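Local coordinates for protein putative methylthioribose-1-phosphate isomerase (Archaeoglobus fulgidus, PDB 1T5O) that probably catalyses the interconversion of methylthioribose-1-phosphate and methylthioribulose-1-phosphate, an isomerase step of methionine biosynthesis, at residues 231-234 and 240-243; 234-239 and 261-266; 268-273 and 318-323. All blocks are in the same frame, centred on the assembly; numbering follows the deposited sequence.

Interaction 1: 231-234 and 240-243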
ATOM      1  N   VAL A 231       8.751 -11.368  10.438  1.00 17.27           N
ATOM      2  CA  VAL A 231       7.327 -11.092  10.549  1.00 17.85           C
ATOM      3  C   VAL A 231       6.722 -12.070  11.550  1.00 17.58           C
ATOM      4  O   VAL A 231       7.376 -13.022  12.002  1.00 18.75           O
ATOM      5  CB  VAL A 231       6.582 -11.260   9.187  1.00 16.69           C
ATOM      6  CG1 VAL A 231       7.107 -10.229   8.178  1.00 15.44           C
ATOM      7  CG2 VAL A 231       6.738 -12.692   8.666  1.00 14.63           C
ATOM      8  N   GLY A 232       5.480 -11.816  11.931  1.00 18.90           N
ATOM      9  CA  GLY A 232       4.823 -12.728  12.850  1.00 18.94           C
ATOM     10  C   GLY A 232       3.960 -13.658  12.001  1.00 20.61           C
ATOM     11  O   GLY A 232       4.138 -13.731  10.772  1.00 18.90           O
ATOM     12  N   ALA A 233       3.030 -14.356  12.645  1.00 19.83           N
ATOM     13  CA  ALA A 233       2.139 -15.276  11.940  1.00 20.17           C
ATOM     14  C   ALA A 233       0.787 -15.355  12.621  1.00 21.88           C
ATOM     15  O   ALA A 233       0.686 -15.250  13.841  1.00 19.91           O
ATOM     16  CB  ALA A 233       2.726 -16.659  11.904  1.00 19.63           C
ATOM     17  N   ASP A 234      -0.255 -15.570  11.831  1.00 20.14           N
ATOM     18  CA  ASP A 234      -1.567 -15.726  12.422  1.00 21.22           C
ATOM     19  C   ASP A 234      -1.848 -17.209  12.542  1.00 21.21           C
ATOM     20  O   ASP A 234      -2.572 -17.645  13.431  1.00 20.10           O
ATOM     21  CB  ASP A 234      -2.608 -15.058  11.554  1.00 23.86           C
ATOM     22  CG  ASP A 234      -2.541 -13.562  11.663  1.00 32.46           C
ATOM     23  OD1 ASP A 234      -2.775 -13.043  12.788  1.00 37.45           O
ATOM     24  OD2 ASP A 234      -2.242 -12.902  10.642  1.00 34.38           O
ATOM     25  N   ALA A 240       2.380 -23.729   4.711  1.00 18.25           N
ATOM     26  CA  ALA A 240       2.339 -22.268   4.606  1.00 19.43           C
ATOM     27  C   ALA A 240       2.156 -21.479   5.874  1.00 19.05           C
ATOM     28  O   ALA A 240       1.655 -21.978   6.861  1.00 19.16           O
ATOM     29  CB  ALA A 240       1.231 -21.846   3.613  1.00 19.84           C
ATOM     30  N   VAL A 241       2.567 -20.218   5.808  1.00 16.39           N
ATOM     31  CA  VAL A 241       2.394 -19.303   6.921  1.00 16.65           C
ATOM     32  C   VAL A 241       1.305 -18.302   6.541  1.00 17.13           C
ATOM     33  O   VAL A 241       1.449 -17.583   5.557  1.00 18.11           O
ATOM     34  CB  VAL A 241       3.697 -18.521   7.226  1.00 14.36           C
ATOM     35  CG1 VAL A 241       3.427 -17.472   8.276  1.00 15.87           C
ATOM     36  CG2 VAL A 241       4.790 -19.503   7.753  1.00 16.93           C
ATOM     37  N   PHE A 242       0.199 -18.276   7.285  1.00 16.61           N
ATOM     38  CA  PHE A 242      -0.830 -17.275   7.027  1.00 17.07           C
ATOM     39  C   PHE A 242      -0.543 -16.058   7.931  1.00 17.67           C
ATOM     40  O   PHE A 242      -0.363 -16.203   9.143  1.00 16.84           O
ATOM     41  CB  PHE A 242      -2.251 -17.814   7.304  1.00 17.94           C
ATOM     42  CG  PHE A 242      -2.751 -18.801   6.252  1.00 21.27           C
ATOM     43  CD1 PHE A 242      -2.370 -20.145   6.301  1.00 21.42           C
ATOM     44  CD2 PHE A 242      -3.561 -18.374   5.198  1.00 20.56           C
ATOM     45  CE1 PHE A 242      -2.783 -21.049   5.319  1.00 22.19           C
ATOM     46  CE2 PHE A 242      -3.983 -19.279   4.198  1.00 24.04           C
ATOM     47  CZ  PHE A 242      -3.584 -20.627   4.269  1.00 20.54           C
ATOM     48  N   ASN A 243      -0.466 -14.864   7.337  1.00 17.01           N
ATOM     49  CA  ASN A 243      -0.211 -13.653   8.127  1.00 17.59           C
ATOM     50  C   ASN A 243      -0.922 -12.499   7.427  1.00 16.72           C
ATOM     51  O   ASN A 243      -1.481 -12.704   6.357  1.00 15.95           O
ATOM     52  CB  ASN A 243       1.305 -13.408   8.232  1.00 17.51           C
ATOM     53  CG  ASN A 243       1.643 -12.404   9.296  1.00 21.33           C
ATOM     54  OD1 ASN A 243       1.172 -12.515  10.431  1.00 20.19           O
ATOM     55  ND2 ASN A 243       2.450 -11.400   8.944  1.00 20.23           N
TER
HETATM   56  O   HOH W   1       3.768  -9.512  11.056  1.00 20.36           O

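Interaction 2: 234-239 and 261-266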
ATOM      1  N   ASP A 234      -0.255 -15.570  11.831  1.00 20.14           N
ATOM      2  CA  ASP A 234      -1.567 -15.726  12.422  1.00 21.22           C
ATOM      3  C   ASP A 234      -1.848 -17.209  12.542  1.00 21.21           C
ATOM      4  O   ASP A 234      -2.572 -17.645  13.431  1.00 20.10           O
ATOM      5  CB  ASP A 234      -2.608 -15.058  11.554  1.00 23.86           C
ATOM      6  CG  ASP A 234      -2.541 -13.562  11.663  1.00 32.46           C
ATOM      7  OD1 ASP A 234      -2.775 -13.043  12.788  1.00 37.45           O
ATOM      8  OD2 ASP A 234      -2.242 -12.902  10.642  1.00 34.38           O
ATOM      9  N   ARG A 235      -1.254 -17.983  11.643  1.00 18.22           N
ATOM     10  CA  ARG A 235      -1.471 -19.417  11.652  1.00 22.46           C
ATOM     11  C   ARG A 235      -0.472 -20.107  10.749  1.00 20.28           C
ATOM     12  O   ARG A 235      -0.263 -19.686   9.609  1.00 19.26           O
ATOM     13  CB  ARG A 235      -2.875 -19.732  11.160  1.00 20.27           C
ATOM     14  CG  ARG A 235      -3.351 -21.053  11.677  1.00 30.50           C
ATOM     15  CD  ARG A 235      -3.815 -21.923  10.576  1.00 33.27           C
ATOM     16  NE  ARG A 235      -5.100 -21.547  10.007  1.00 37.99           N
ATOM     17  CZ  ARG A 235      -6.239 -21.401  10.688  1.00 43.53           C
ATOM     18  NH1 ARG A 235      -6.277 -21.570  12.005  1.00 45.95           N
ATOM     19  NH2 ARG A 235      -7.376 -21.174  10.030  1.00 43.48           N
ATOM     20  N   ILE A 236       0.114 -21.192  11.240  1.00 20.28           N
ATOM     21  CA  ILE A 236       1.094 -21.913  10.446  1.00 16.70           C
ATOM     22  C   ILE A 236       0.639 -23.344  10.202  1.00 19.00           C
ATOM     23  O   ILE A 236       0.454 -24.112  11.147  1.00 17.54           O
ATOM     24  CB  ILE A 236       2.466 -21.904  11.140  1.00 17.49           C
ATOM     25  CG1 ILE A 236       2.915 -20.432  11.346  1.00 17.93           C
ATOM     26  CG2 ILE A 236       3.483 -22.713  10.275  1.00 18.27           C
ATOM     27  CD1 ILE A 236       4.212 -20.218  12.110  1.00 16.55           C
ATOM     28  N   VAL A 237       0.437 -23.684   8.927  1.00 17.75           N
ATOM     29  CA  VAL A 237       0.003 -25.025   8.537  1.00 18.90           C
ATOM     30  C   VAL A 237       1.189 -25.723   7.872  1.00 20.44           C
ATOM     31  O   VAL A 237       2.249 -25.111   7.705  1.00 17.43           O
ATOM     32  CB  VAL A 237      -1.247 -24.969   7.613  1.00 19.75           C
ATOM     33  CG1 VAL A 237      -2.413 -24.333   8.390  1.00 18.93           C
ATOM     34  CG2 VAL A 237      -0.944 -24.184   6.316  1.00 18.18           C
ATOM     35  N   ARG A 238       1.025 -26.984   7.478  1.00 21.01           N
ATOM     36  CA  ARG A 238       2.149 -27.736   6.946  1.00 22.44           C
ATOM     37  C   ARG A 238       2.846 -27.229   5.716  1.00 22.63           C
ATOM     38  O   ARG A 238       4.012 -27.564   5.508  1.00 23.71           O
ATOM     39  CB  ARG A 238       1.774 -29.208   6.744  1.00 24.18           C
ATOM     40  CG  ARG A 238       1.442 -29.894   8.055  1.00 27.66           C
ATOM     41  CD  ARG A 238       1.705 -31.387   8.008  1.00 28.92           C
ATOM     42  NE  ARG A 238       1.099 -32.033   6.859  1.00 29.37           N
ATOM     43  CZ  ARG A 238      -0.189 -32.330   6.745  1.00 30.09           C
ATOM     44  NH1 ARG A 238      -1.041 -32.039   7.722  1.00 33.38           N
ATOM     45  NH2 ARG A 238      -0.622 -32.936   5.650  1.00 29.53           N
ATOM     46  N   ASP A 239       2.159 -26.448   4.893  1.00 22.07           N
ATOM     47  CA  ASP A 239       2.793 -25.915   3.692  1.00 20.19           C
ATOM     48  C   ASP A 239       2.773 -24.402   3.633  1.00 20.85           C
ATOM     49  O   ASP A 239       3.115 -23.821   2.599  1.00 21.05           O
ATOM     50  CB  ASP A 239       2.111 -26.471   2.443  1.00 22.93           C
ATOM     51  CG  ASP A 239       0.586 -26.254   2.442  1.00 25.14           C
ATOM     52  OD1 ASP A 239      -0.039 -26.545   1.411  1.00 24.42           O
ATOM     53  OD2 ASP A 239       0.001 -25.809   3.459  1.00 23.41           O
ATOM     54  N   PHE A 261      14.314 -14.553   5.510  1.00 16.47           N
ATOM     55  CA  PHE A 261      12.931 -14.214   5.865  1.00 17.58           C
ATOM     56  C   PHE A 261      12.519 -15.101   7.051  1.00 16.41           C
ATOM     57  O   PHE A 261      12.415 -16.327   6.941  1.00 16.52           O
ATOM     58  CB  PHE A 261      12.014 -14.450   4.647  1.00 18.12           C
ATOM     59  CG  PHE A 261      10.583 -14.021   4.861  1.00 19.00           C
ATOM     60  CD1 PHE A 261      10.148 -12.755   4.450  1.00 19.30           C
ATOM     61  CD2 PHE A 261       9.653 -14.907   5.422  1.00 18.79           C
ATOM     62  CE1 PHE A 261       8.816 -12.377   4.579  1.00 18.86           C
ATOM     63  CE2 PHE A 261       8.309 -14.535   5.557  1.00 19.05           C
ATOM     64  CZ  PHE A 261       7.889 -13.275   5.137  1.00 17.35           C
ATOM     65  N   TYR A 262      12.316 -14.476   8.197  1.00 17.70           N
ATOM     66  CA  TYR A 262      11.959 -15.219   9.400  1.00 18.42           C
ATOM     67  C   TYR A 262      10.535 -14.971   9.856  1.00 17.15           C
ATOM     68  O   TYR A 262      10.013 -13.869   9.707  1.00 16.54           O
ATOM     69  CB  TYR A 262      12.921 -14.837  10.545  1.00 17.43           C
ATOM     70  CG  TYR A 262      14.357 -15.166  10.242  1.00 19.93           C
ATOM     71  CD1 TYR A 262      14.753 -16.488  10.004  1.00 16.61           C
ATOM     72  CD2 TYR A 262      15.330 -14.149  10.177  1.00 20.47           C
ATOM     73  CE1 TYR A 262      16.064 -16.787   9.716  1.00 18.66           C
ATOM     74  CE2 TYR A 262      16.669 -14.441   9.879  1.00 19.10           C
ATOM     75  CZ  TYR A 262      17.024 -15.754   9.654  1.00 19.68           C
ATOM     76  OH  TYR A 262      18.326 -16.068   9.396  1.00 18.36           O
ATOM     77  N   VAL A 263       9.911 -16.011  10.399  1.00 15.30           N
ATOM     78  CA  VAL A 263       8.565 -15.882  10.939  1.00 17.96           C
ATOM     79  C   VAL A 263       8.673 -16.231  12.435  1.00 17.71           C
ATOM     80  O   VAL A 263       9.115 -17.324  12.809  1.00 18.58           O
ATOM     81  CB  VAL A 263       7.554 -16.855  10.265  1.00 16.89           C
ATOM     82  CG1 VAL A 263       6.236 -16.748  10.989  1.00 15.68           C
ATOM     83  CG2 VAL A 263       7.369 -16.499   8.769  1.00 14.15           C
ATOM     84  N   ALA A 264       8.298 -15.294  13.285  1.00 17.27           N
ATOM     85  CA  ALA A 264       8.371 -15.529  14.724  1.00 18.96           C
ATOM     86  C   ALA A 264       6.967 -15.880  15.218  1.00 18.12           C
ATOM     87  O   ALA A 264       6.042 -15.079  15.078  1.00 18.79           O
ATOM     88  CB  ALA A 264       8.893 -14.251  15.438  1.00 17.49           C
ATOM     89  N   ALA A 265       6.796 -17.073  15.785  1.00 18.68           N
ATOM     90  CA  ALA A 265       5.469 -17.460  16.303  1.00 19.61           C
ATOM     91  C   ALA A 265       5.594 -18.586  17.288  1.00 20.02           C
ATOM     92  O   ALA A 265       6.379 -19.495  17.076  1.00 20.06           O
ATOM     93  CB  ALA A 265       4.543 -17.895  15.173  1.00 18.09           C
ATOM     94  N   PRO A 266       4.780 -18.562  18.360  1.00 21.61           N
ATOM     95  CA  PRO A 266       4.831 -19.623  19.369  1.00 20.04           C
ATOM     96  C   PRO A 266       4.177 -20.901  18.883  1.00 19.53           C
ATOM     97  O   PRO A 266       3.454 -20.908  17.892  1.00 16.19           O
ATOM     98  CB  PRO A 266       4.094 -19.013  20.566  1.00 20.09           C
ATOM     99  CG  PRO A 266       3.030 -18.209  19.912  1.00 24.04           C
ATOM    100  CD  PRO A 266       3.757 -17.554  18.709  1.00 21.21           C
TER

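Interaction 3: 268-273 and 318-323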
ATOM      1  N   ALA A 268       1.708 -22.522  19.852  1.00 21.76           N
ATOM      2  CA  ALA A 268       0.251 -22.443  19.765  1.00 23.46           C
ATOM      3  C   ALA A 268      -0.288 -21.867  18.441  1.00 23.56           C
ATOM      4  O   ALA A 268      -1.461 -22.034  18.124  1.00 23.56           O
ATOM      5  CB  ALA A 268      -0.307 -21.644  20.947  1.00 22.86           C
ATOM      6  N   THR A 269       0.565 -21.212  17.666  1.00 21.44           N
ATOM      7  CA  THR A 269       0.119 -20.649  16.390  1.00 20.90           C
ATOM      8  C   THR A 269       0.170 -21.702  15.264  1.00 20.15           C
ATOM      9  O   THR A 269      -0.406 -21.518  14.181  1.00 20.45           O
ATOM     10  CB  THR A 269       0.972 -19.413  16.068  1.00 22.80           C
ATOM     11  OG1 THR A 269       0.703 -18.422  17.068  1.00 24.22           O
ATOM     12  CG2 THR A 269       0.643 -18.824  14.711  1.00 20.69           C
ATOM     13  N   PHE A 270       0.844 -22.819  15.526  1.00 17.92           N
ATOM     14  CA  PHE A 270       0.918 -23.877  14.539  1.00 19.08           C
ATOM     15  C   PHE A 270      -0.411 -24.657  14.550  1.00 19.38           C
ATOM     16  O   PHE A 270      -1.022 -24.808  15.595  1.00 20.51           O
ATOM     17  CB  PHE A 270       2.075 -24.826  14.840  1.00 16.75           C
ATOM     18  CG  PHE A 270       3.437 -24.214  14.594  1.00 20.40           C
ATOM     19  CD1 PHE A 270       3.909 -23.162  15.403  1.00 19.05           C
ATOM     20  CD2 PHE A 270       4.232 -24.676  13.554  1.00 18.82           C
ATOM     21  CE1 PHE A 270       5.179 -22.579  15.166  1.00 18.98           C
ATOM     22  CE2 PHE A 270       5.492 -24.106  13.315  1.00 20.66           C
ATOM     23  CZ  PHE A 270       5.966 -23.067  14.115  1.00 20.45           C
ATOM     24  N   ASP A 271      -0.843 -25.113  13.378  1.00 20.51           N
ATOM     25  CA  ASP A 271      -2.098 -25.881  13.197  1.00 20.69           C
ATOM     26  C   ASP A 271      -1.599 -26.958  12.226  1.00 21.18           C
ATOM     27  O   ASP A 271      -2.024 -27.010  11.071  1.00 17.48           O
ATOM     28  CB  ASP A 271      -3.154 -24.980  12.528  1.00 21.15           C
ATOM     29  CG  ASP A 271      -4.571 -25.569  12.571  1.00 25.36           C
ATOM     30  OD1 ASP A 271      -4.777 -26.714  13.051  1.00 24.37           O
ATOM     31  OD2 ASP A 271      -5.492 -24.869  12.120  1.00 26.54           O
ATOM     32  N   TRP A 272      -0.723 -27.833  12.732  1.00 20.30           N
ATOM     33  CA  TRP A 272      -0.036 -28.828  11.907  1.00 21.61           C
ATOM     34  C   TRP A 272      -0.822 -29.975  11.299  1.00 22.41           C
ATOM     35  O   TRP A 272      -0.269 -30.718  10.479  1.00 19.88           O
ATOM     36  CB  TRP A 272       1.182 -29.382  12.673  1.00 22.98           C
ATOM     37  CG  TRP A 272       2.374 -29.693  11.787  1.00 22.63           C
ATOM     38  CD1 TRP A 272       2.938 -30.912  11.571  1.00 24.81           C
ATOM     39  CD2 TRP A 272       3.131 -28.755  11.005  1.00 21.97           C
ATOM     40  NE1 TRP A 272       3.999 -30.797  10.696  1.00 24.12           N
ATOM     41  CE2 TRP A 272       4.137 -29.482  10.337  1.00 21.54           C
ATOM     42  CE3 TRP A 272       3.050 -27.369  10.805  1.00 20.32           C
ATOM     43  CZ2 TRP A 272       5.065 -28.873   9.475  1.00 20.63           C
ATOM     44  CZ3 TRP A 272       3.977 -26.756   9.945  1.00 23.03           C
ATOM     45  CH2 TRP A 272       4.971 -27.524   9.292  1.00 21.94           C
ATOM     46  N   GLU A 273      -2.088 -30.136  11.695  1.00 20.61           N
ATOM     47  CA  GLU A 273      -2.915 -31.173  11.092  1.00 21.93           C
ATOM     48  C   GLU A 273      -3.446 -30.667   9.730  1.00 21.47           C
ATOM     49  O   GLU A 273      -3.904 -31.434   8.897  1.00 20.92           O
ATOM     50  CB  GLU A 273      -4.108 -31.492  11.997  1.00 21.37           C
ATOM     51  CG  GLU A 273      -3.721 -32.153  13.323  1.00 25.40           C
ATOM     52  CD  GLU A 273      -3.179 -33.567  13.150  1.00 28.83           C
ATOM     53  OE1 GLU A 273      -3.111 -34.067  12.004  1.00 30.81           O
ATOM     54  OE2 GLU A 273      -2.819 -34.187  14.171  1.00 34.31           O
ATOM     55  N   THR A 318      13.045 -18.823   5.700  1.00 18.67           N
ATOM     56  CA  THR A 318      14.400 -19.277   6.036  1.00 19.79           C
ATOM     57  C   THR A 318      14.401 -20.085   7.332  1.00 19.71           C
ATOM     58  O   THR A 318      15.121 -21.081   7.462  1.00 20.59           O
ATOM     59  CB  THR A 318      15.352 -18.057   6.195  1.00 20.27           C
ATOM     60  OG1 THR A 318      15.234 -17.214   5.034  1.00 19.15           O
ATOM     61  CG2 THR A 318      16.820 -18.524   6.354  1.00 18.52           C
ATOM     62  N   ALA A 319      13.596 -19.646   8.299  1.00 19.50           N
ATOM     63  CA  ALA A 319      13.492 -20.364   9.554  1.00 19.53           C
ATOM     64  C   ALA A 319      12.313 -19.830  10.345  1.00 20.08           C
ATOM     65  O   ALA A 319      11.898 -18.682  10.158  1.00 18.76           O
ATOM     66  CB  ALA A 319      14.814 -20.201  10.383  1.00 16.56           C
ATOM     67  N   LEU A 320      11.790 -20.670  11.234  1.00 19.16           N
ATOM     68  CA  LEU A 320      10.700 -20.304  12.119  1.00 19.59           C
ATOM     69  C   LEU A 320      11.355 -20.063  13.497  1.00 19.19           C
ATOM     70  O   LEU A 320      12.182 -20.845  13.938  1.00 19.91           O
ATOM     71  CB  LEU A 320       9.679 -21.460  12.197  1.00 20.04           C
ATOM     72  CG  LEU A 320       9.062 -21.894  10.861  1.00 18.43           C
ATOM     73  CD1 LEU A 320       8.265 -23.179  11.032  1.00 19.12           C
ATOM     74  CD2 LEU A 320       8.172 -20.774  10.307  1.00 19.72           C
ATOM     75  N   ILE A 321      11.001 -18.962  14.154  1.00 19.17           N
ATOM     76  CA  ILE A 321      11.534 -18.650  15.466  1.00 19.60           C
ATOM     77  C   ILE A 321      10.405 -18.872  16.465  1.00 19.77           C
ATOM     78  O   ILE A 321       9.431 -18.128  16.457  1.00 18.12           O
ATOM     79  CB  ILE A 321      11.979 -17.173  15.563  1.00 21.16           C
ATOM     80  CG1 ILE A 321      13.018 -16.853  14.483  1.00 22.57           C
ATOM     81  CG2 ILE A 321      12.578 -16.916  16.947  1.00 21.93           C
ATOM     82  CD1 ILE A 321      13.311 -15.345  14.355  1.00 20.50           C
ATOM     83  N   THR A 322      10.554 -19.865  17.335  1.00 20.03           N
ATOM     84  CA  THR A 322       9.513 -20.204  18.322  1.00 19.45           C
ATOM     85  C   THR A 322      10.086 -20.190  19.749  1.00 21.12           C
ATOM     86  O   THR A 322      11.286 -20.002  19.920  1.00 20.20           O
ATOM     87  CB  THR A 322       8.947 -21.629  18.026  1.00 20.92           C
ATOM     88  OG1 THR A 322       9.864 -22.632  18.498  1.00 18.20           O
ATOM     89  CG2 THR A 322       8.727 -21.809  16.504  1.00 17.92           C
ATOM     90  N   GLU A 323       9.246 -20.394  20.766  1.00 21.34           N
ATOM     91  CA  GLU A 323       9.744 -20.402  22.148  1.00 23.40           C
ATOM     92  C   GLU A 323      10.430 -21.738  22.450  1.00 23.74           C
ATOM     93  O   GLU A 323      10.999 -21.941  23.532  1.00 25.99           O
ATOM     94  CB  GLU A 323       8.611 -20.151  23.158  1.00 24.29           C
ATOM     95  CG  GLU A 323       7.672 -21.342  23.429  1.00 21.76           C
ATOM     96  CD  GLU A 323       6.527 -21.415  22.433  1.00 24.29           C
ATOM     97  OE1 GLU A 323       6.766 -21.221  21.218  1.00 22.33           O
ATOM     98  OE2 GLU A 323       5.387 -21.691  22.871  1.00 22.70           O
TER
HETATM   99  O   HOH W   2       2.702 -21.504  22.420  1.00 21.35           O

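Interaction 1: 231-234 and 240-243
The amide of N243 lies beneath the backbone of G232 and A233, and here the contact is tightest. G232 O stands almost straight above the amide plane, 3.2 Å from N243 CG, a carbonyl resting on an amide face rather than a hydrogen bond. N243 OD1 abuts A233 CA at 3.3 Å. The side chain reaches this place because CG is anti to the backbone N (chi1 -166°), which carries the amide alongside the loop. At the buried nitrogen end of the amide a water accepts from N243 ND2 (3.1 Å) and G232 N (3.0 Å), and ND2 also bonds to T247 OG1. Next to it, the backbone bond from D234 N to F242 O (2.8 Å) pins the loop to the strand, while A233 CB rests on V241 CG1 at 3.8 Å. The loop leaves the C-terminal end of strand 228-231 in the Rossmann-like parallel sheet, so it presents the predicted proton donor D234 next to N243, a predicted substrate-binding residue. The solvent side is the D234 carboxylate: D234 is exposed, and its OD2 comes 3.4 Å from N243 OD1, two acceptors with no bond between them, the carboxylate and amide planes only 30° apart.

Interaction 2: 234-239 and 261-266
Apolar contact is all that joins the two segments directly, and I236 supplies it from one side. Its CD1 methyl reaches A265 CB at 3.9 Å and V263 CG1 at 4.2 Å, so a single methyl meets two residues that point their side chains to the same face. I236 CG1 is anti to the carbonyl carbon (chi1 -59°) and the outer chain is extended (chi2 176°), which pushes CD1 out to full length. The I236 and V263 side chains run antiparallel past one another and meet by their methyls. The area shared is small, but all three residues are buried. V263 also touches V231, A233 and V241, so the I236 methyl joins an existing aliphatic cluster.

Hydrogen bonding runs to other parts of the chain. I236 shares backbone bonds with T269 and D271, while D234 and R235 both face F242 on the adjacent strand, forming a classic beta bulge. At the far end of the hairpin, R238 NH1 bonds to W272 O and D239 OD2 to A276 N.

Charge pairing is slight: R235 NH1 and D271 OD2 form only a long, weak ion pair.

Strand 235-237 belongs to a small antiparallel sheet, whereas 261-264 is an inner strand of the large, mainly parallel one. I236 thus joins a beta hairpin, bulged at D234 and R235, to the Rossmann-like sheet at the C-terminal end of an inner strand, the end where the active site lies in this fold and where the predicted proton donor D234 sits.

Interaction 3: 268-273 and 318-323
F270 sets one end of its ring against L320 and T322, two residues that point to the same face of strand 319-322, with I321 between them turned away. L320 CD1 arrives at the edge of the ring, close to its plane, 3.7 Å from F270 CE2 and 3.8 Å from F270 CZ. T322 CG2 comes in obliquely, 3.9 Å from F270 CZ, the T322 side chain lying roughly perpendicular to that of F270. The two methyls therefore share the outer end of the ring. L320 reaches it with CG anti to the carbonyl carbon (chi1 -58°) and CD1 extended beyond.

Strand 319-322 runs parallel to 261-264 on one flank and antiparallel to 325-327 on the other, near one margin of the large Rossmann-like sheet. The loop carrying F270 follows strand 261-264 and folds back across the face of this sheet. Helix 331-338 packs in the same region, V335 touching F270 and Y331 touching L320. With an alanine here in place of F270, the CD1 methyl of L320 and the CG2 methyl of T322 would probably lose the ring they pack against, opening a gap beside V335.

T322 turns its methyl to the ring and its hydroxyl elsewhere: OG1 is hydrogen-bonded with G325 O and Y324 N at the turn into the next strand. Polar linkage between the segments occurs at the end remote from L320. There a water accepts from A268 N at 2.9 Å and donates to E323 OE2 at 2.7 Å, bridging exposed A268, in a short 3-10 segment, to E323 just past the strand. E323 OE1 takes a second bond from the same loop, at K267 N.

From the N terminus, interaction 1 comes first, closing the short turn in which the chain leaves strand 228-231, forms strand 235-237 and returns on 240-244. Interaction 2 starts from the same stretch, with D234 in both, and closes a longer loop that contains helix 247-256, so the two overlap. Interaction 3 follows in series, joining 268-273 to 318-323 across the longest loop. The three meet in space: T269 CG2 packs on the backbone oxygens of A233 and D234, bringing interaction 3 against interaction 1, and V263 O with I321 N links neighbouring strands of the large sheet. Together they tie the small antiparallel sheet and the loop after 261-264 to the Rossmann-like core.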